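Local coordinates for protein galactitol 1-phosphate 5-dehydrogenase (Escherichia coli, PDB 4UEJ) that oxidises galactitol 1-phosphate to D-tagatose 6-phosphate with NAD(+), as a zinc-containing dehydrogenase of the alcohol dehydrogenase family, at residues 97-109 and 285-297. Sequence-based numbering, arbitrary orientation.
Sequences KGFYSQCAKYDFI and GSWMNYSSPWPGQ. With ZN (zinc ion), chain C.
With CG anti to its carbonyl carbon (chi1 -58°), Tyr-100 lies against Trp-294, whose own CG is anti to the backbone N (chi1 -177°). Their rings form a T-shaped pair, the edge of the six-membered ring of Trp-294 directed at the Tyr-100 face, centroids 5.1 Å apart and planes at 76°. Gly-98 CA sits over the rim of the opposite face. One water links Gly-98 O to Ser-292 N; a second ties the Tyr-100 hydroxyl to Trp-294 N, accepting from the latter at 2.8 Å. Ser-101 OG reaches the edge of the Tyr-290 ring and gives a weak hydrogen bond of 3.3 Å to Trp-287 O. Further along, Met-288, modelled in two conformers, bends at its thioether in the one described, laying CE over a face of Tyr-106; its SD sits obliquely 4.0 Å from Phe-108 CE2. Cys-103, bonded to zinc through SG at 2.5 Å, completes the four-cysteine site with Cys-89, Cys-92 and Cys-95. The arrangement thus docks the zinc-binding lobe on the loop between helix 297-307 and strand 282-285, outermost within this chain in the parallel Rossmann-type sheet, where Gly-285 hydrogen-bonds the second subunit; Leu-86 of strand 86-87 packs against Tyr-106, Met-288 and Trp-294.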
loop_
_atom_site.group_PDB
_atom_site.type_symbol
_atom_site.label_atom_id
_atom_site.label_comp_id
_atom_site.label_asym_id
_atom_site.label_seq_id
_atom_site.Cartn_x
_atom_site.Cartn_y
_atom_site.Cartn_z
ATOM N N LYS A 97 14.004 -5.068 16.597
ATOM C CA LYS A 97 13.339 -5.835 15.546
ATOM C C LYS A 97 13.968 -5.593 14.177
ATOM O O LYS A 97 13.553 -6.188 13.181
ATOM C CB LYS A 97 11.850 -5.506 15.505
ATOM C CG LYS A 97 11.049 -6.209 16.595
ATOM C CD LYS A 97 9.572 -5.869 16.511
ATOM C CE LYS A 97 8.770 -6.592 17.591
ATOM N NZ LYS A 97 8.586 -8.038 17.282
ATOM N N GLY A 98 14.978 -4.731 14.129
ATOM C CA GLY A 98 15.630 -4.410 12.873
ATOM C C GLY A 98 14.911 -3.309 12.116
ATOM O O GLY A 98 15.214 -3.045 10.953
ATOM N N PHE A 99 13.961 -2.661 12.783
ATOM C CA PHE A 99 13.233 -1.548 12.202
ATOM C C PHE A 99 13.941 -0.225 12.494
ATOM O O PHE A 99 13.406 0.624 13.202
ATOM C CB PHE A 99 11.807 -1.505 12.751
ATOM C CG PHE A 99 11.004 -2.747 12.467
ATOM C CD1 PHE A 99 11.363 -3.609 11.439
ATOM C CD2 PHE A 99 9.886 -3.042 13.218
ATOM C CE1 PHE A 99 10.624 -4.741 11.171
ATOM C CE2 PHE A 99 9.134 -4.170 12.953
ATOM C CZ PHE A 99 9.505 -5.026 11.934
ATOM N N TYR A 100 15.135 -0.049 11.938
ATOM C CA TYR A 100 16.007 1.052 12.357
ATOM C C TYR A 100 15.465 2.391 11.932
ATOM O O TYR A 100 15.625 3.398 12.628
ATOM C CB TYR A 100 17.403 0.870 11.785
ATOM C CG TYR A 100 18.037 -0.433 12.193
ATOM C CD1 TYR A 100 18.389 -0.669 13.514
ATOM C CD2 TYR A 100 18.304 -1.425 11.251
ATOM C CE1 TYR A 100 18.970 -1.862 13.893
ATOM C CE2 TYR A 100 18.886 -2.619 11.620
ATOM C CZ TYR A 100 19.217 -2.834 12.942
ATOM O OH TYR A 100 19.799 -4.023 13.318
ATOM N N SER A 101 14.811 2.398 10.780
ATOM C CA SER A 101 14.273 3.628 10.243
ATOM C C SER A 101 12.996 4.057 10.962
ATOM O O SER A 101 12.476 5.145 10.710
ATOM C CB SER A 101 14.037 3.465 8.740
ATOM O OG SER A 101 15.271 3.124 8.128
ATOM N N GLN A 102 12.515 3.214 11.874
ATOM C CA GLN A 102 11.407 3.591 12.740
ATOM C C GLN A 102 11.869 3.874 14.165
ATOM O O GLN A 102 11.048 4.020 15.077
ATOM C CB GLN A 102 10.322 2.502 12.754
ATOM C CG GLN A 102 9.504 2.434 11.456
ATOM C CD GLN A 102 10.245 1.733 10.337
ATOM O OE1 GLN A 102 10.818 0.666 10.537
ATOM N NE2 GLN A 102 10.248 2.338 9.150
ATOM N N CYS A 103 13.179 3.950 14.363
ATOM C CA CYS A 103 13.694 4.354 15.670
ATOM C C CYS A 103 13.157 5.752 15.998
ATOM O O CYS A 103 13.183 6.641 15.151
ATOM C CB CYS A 103 15.225 4.345 15.676
ATOM S SG CYS A 103 15.912 4.878 17.231
ATOM N N ALA A 104 12.642 5.940 17.205
ATOM C CA ALA A 104 12.071 7.235 17.574
ATOM C C ALA A 104 13.178 8.224 17.927
ATOM O O ALA A 104 12.987 9.440 17.846
ATOM C CB ALA A 104 11.101 7.084 18.733
ATOM N N LYS A 105 14.339 7.694 18.303
ATOM C CA LYS A 105 15.462 8.527 18.720
ATOM C C LYS A 105 16.697 8.297 17.859
ATOM O O LYS A 105 17.749 7.913 18.372
ATOM C CB LYS A 105 15.800 8.260 20.185
ATOM C CG LYS A 105 16.119 9.510 20.990
ATOM C CD LYS A 105 17.014 9.189 22.175
ATOM C CE LYS A 105 16.619 10.012 23.393
ATOM N NZ LYS A 105 17.738 10.161 24.361
ATOM N N TYR A 106 16.578 8.520 16.555
ATOM C CA TYR A 106 17.737 8.337 15.687
ATOM C C TYR A 106 18.358 9.675 15.308
ATOM O O TYR A 106 17.671 10.693 15.229
ATOM C CB TYR A 106 17.382 7.516 14.439
ATOM C CG TYR A 106 16.466 8.127 13.383
ATOM C CD1 TYR A 106 16.911 9.135 12.522
ATOM C CD2 TYR A 106 15.181 7.635 13.192
ATOM C CE1 TYR A 106 16.089 9.645 11.530
ATOM C CE2 TYR A 106 14.346 8.152 12.213
ATOM C CZ TYR A 106 14.804 9.156 11.387
ATOM O OH TYR A 106 13.973 9.660 10.411
ATOM N N ASP A 107 19.673 9.665 15.118
ATOM C CA ASP A 107 20.375 10.825 14.591
ATOM C C ASP A 107 20.547 10.627 13.097
ATOM O O ASP A 107 20.425 9.513 12.588
ATOM C CB ASP A 107 21.736 11.009 15.266
ATOM C CG ASP A 107 22.184 12.458 15.297
ATOM O OD1 ASP A 107 21.580 13.302 14.587
ATOM O OD2 ASP A 107 23.143 12.753 16.039
ATOM N N PHE A 108 20.800 11.706 12.379
ATOM C CA PHE A 108 21.023 11.560 10.952
ATOM C C PHE A 108 22.035 12.585 10.487
ATOM O O PHE A 108 21.814 13.789 10.599
ATOM C CB PHE A 108 19.721 11.699 10.167
ATOM C CG PHE A 108 19.831 11.202 8.768
ATOM C CD1 PHE A 108 20.300 12.026 7.759
ATOM C CD2 PHE A 108 19.508 9.894 8.464
ATOM C CE1 PHE A 108 20.422 11.557 6.471
ATOM C CE2 PHE A 108 19.636 9.429 7.195
ATOM C CZ PHE A 108 20.079 10.257 6.187
ATOM N N ILE A 109 23.161 12.088 9.993
ATOM C CA ILE A 109 24.240 12.944 9.540
ATOM C C ILE A 109 23.781 13.720 8.304
ATOM O O ILE A 109 23.389 13.131 7.302
ATOM C CB ILE A 109 25.491 12.101 9.252
ATOM C CG1 ILE A 109 26.031 11.538 10.571
ATOM C CG2 ILE A 109 26.548 12.901 8.488
ATOM C CD1 ILE A 109 26.867 10.293 10.392
ATOM N N GLY A 285 5.470 1.235 1.631
ATOM C CA GLY A 285 6.184 2.424 2.054
ATOM C C GLY A 285 7.624 2.041 2.299
ATOM O O GLY A 285 7.909 1.015 2.939
ATOM N N SER A 286 8.536 2.849 1.770
ATOM C CA SER A 286 9.947 2.578 1.948
ATOM C C SER A 286 10.551 3.788 2.634
ATOM O O SER A 286 10.235 4.930 2.300
ATOM C CB SER A 286 10.640 2.289 0.603
ATOM O OG SER A 286 11.968 1.831 0.823
ATOM N N TRP A 287 11.378 3.547 3.638
ATOM C CA TRP A 287 11.933 4.669 4.371
ATOM C C TRP A 287 13.368 4.384 4.636
ATOM O O TRP A 287 13.724 3.349 5.213
ATOM C CB TRP A 287 11.187 4.933 5.677
ATOM C CG TRP A 287 11.600 6.223 6.333
ATOM C CD1 TRP A 287 12.126 6.381 7.586
ATOM C CD2 TRP A 287 11.544 7.532 5.756
ATOM N NE1 TRP A 287 12.382 7.711 7.830
ATOM C CE2 TRP A 287 12.040 8.438 6.718
ATOM C CE3 TRP A 287 11.109 8.032 4.523
ATOM C CZ2 TRP A 287 12.114 9.810 6.486
ATOM C CZ3 TRP A 287 11.190 9.389 4.292
ATOM C CH2 TRP A 287 11.688 10.265 5.269
ATOM N N MET A 288 14.202 5.307 4.171
ATOM C CA MET A 288 15.643 5.216 4.293
ATOM C C MET A 288 16.192 3.969 3.613
ATOM O O MET A 288 15.773 3.623 2.513
ATOM C CB MET A 288 16.051 5.276 5.762
ATOM C CG MET A 288 15.703 6.606 6.388
ATOM S SD MET A 288 16.603 6.942 7.903
ATOM C CE MET A 288 15.308 6.780 9.119
ATOM N N ASN A 289 17.169 3.323 4.233
ATOM C CA ASN A 289 17.905 2.304 3.511
ATOM C C ASN A 289 18.699 1.327 4.360
ATOM O O ASN A 289 19.870 1.058 4.086
ATOM C CB ASN A 289 18.843 2.999 2.506
ATOM C CG ASN A 289 19.423 4.336 3.019
ATOM O OD1 ASN A 289 18.714 5.239 3.494
ATOM N ND2 ASN A 289 20.725 4.474 2.874
ATOM N N TYR A 290 18.057 0.773 5.380
ATOM C CA TYR A 290 18.762 -0.054 6.345
ATOM C C TYR A 290 17.995 -1.303 6.654
ATOM O O TYR A 290 16.765 -1.340 6.559
ATOM C CB TYR A 290 19.021 0.716 7.644
ATOM C CG TYR A 290 19.678 2.025 7.359
ATOM C CD1 TYR A 290 21.038 2.087 7.114
ATOM C CD2 TYR A 290 18.936 3.194 7.280
ATOM C CE1 TYR A 290 21.648 3.273 6.814
ATOM C CE2 TYR A 290 19.536 4.386 6.990
ATOM C CZ TYR A 290 20.900 4.418 6.755
ATOM O OH TYR A 290 21.530 5.598 6.455
ATOM N N SER A 291 18.745 -2.328 7.029
ATOM C CA SER A 291 18.162 -3.569 7.491
ATOM C C SER A 291 19.185 -4.285 8.358
ATOM O O SER A 291 20.325 -3.840 8.497
ATOM C CB SER A 291 17.720 -4.443 6.312
ATOM O OG SER A 291 18.810 -4.754 5.466
ATOM N N SER A 292 18.766 -5.389 8.955
ATOM C CA SER A 292 19.632 -6.144 9.850
ATOM C C SER A 292 20.324 -7.284 9.104
ATOM O O SER A 292 19.712 -7.915 8.244
ATOM C CB SER A 292 18.820 -6.685 11.026
ATOM O OG SER A 292 19.587 -7.594 11.788
ATOM N N PRO A 293 21.603 -7.552 9.431
ATOM C CA PRO A 293 22.398 -6.834 10.436
ATOM C C PRO A 293 22.922 -5.491 9.936
ATOM O O PRO A 293 23.283 -5.369 8.764
ATOM C CB PRO A 293 23.551 -7.796 10.715
ATOM C CG PRO A 293 23.741 -8.510 9.429
ATOM C CD PRO A 293 22.376 -8.642 8.808
ATOM N N TRP A 294 22.939 -4.506 10.830
ATOM C CA TRP A 294 23.365 -3.137 10.529
ATOM C C TRP A 294 24.681 -3.057 9.751
ATOM O O TRP A 294 25.646 -3.715 10.122
ATOM C CB TRP A 294 23.508 -2.353 11.839
ATOM C CG TRP A 294 23.875 -0.924 11.640
ATOM C CD1 TRP A 294 25.119 -0.366 11.758
ATOM C CD2 TRP A 294 22.989 0.139 11.263
ATOM N NE1 TRP A 294 25.057 0.982 11.481
ATOM C CE2 TRP A 294 23.763 1.314 11.173
ATOM C CE3 TRP A 294 21.616 0.209 10.995
ATOM C CZ2 TRP A 294 23.210 2.544 10.837
ATOM C CZ3 TRP A 294 21.069 1.427 10.655
ATOM C CH2 TRP A 294 21.867 2.582 10.571
ATOM N N PRO A 295 24.733 -2.232 8.684
ATOM C CA PRO A 295 23.666 -1.374 8.152
ATOM C C PRO A 295 22.705 -2.082 7.205
ATOM O O PRO A 295 21.714 -1.483 6.784
ATOM C CB PRO A 295 24.440 -0.289 7.400
ATOM C CG PRO A 295 25.652 -1.016 6.889
ATOM C CD PRO A 295 26.017 -1.984 8.002
ATOM N N GLY A 296 22.997 -3.330 6.851
ATOM C CA GLY A 296 22.050 -4.100 6.063
ATOM C C GLY A 296 22.635 -4.633 4.778
ATOM O O GLY A 296 23.632 -4.112 4.273
ATOM N N GLN A 297 22.018 -5.683 4.248
ATOM C CA GLN A 297 22.516 -6.294 3.031
ATOM C C GLN A 297 22.542 -5.305 1.874
ATOM O O GLN A 297 23.354 -5.463 0.956
ATOM C CB GLN A 297 21.682 -7.520 2.660
ATOM C CG GLN A 297 20.307 -7.205 2.108
ATOM C CD GLN A 297 20.050 -7.930 0.804
ATOM O OE1 GLN A 297 20.988 -8.361 0.127
ATOM N NE2 GLN A 297 18.779 -8.075 0.443
HETATM ZN ZN ZN C . 16.010 2.729 18.425
HETATM O O HOH W 1 16.079 -5.714 9.279
HETATM O O HOH W 2 22.096 -5.116 13.464
HETATM O O HOH W 3 15.472 -0.273 8.790
#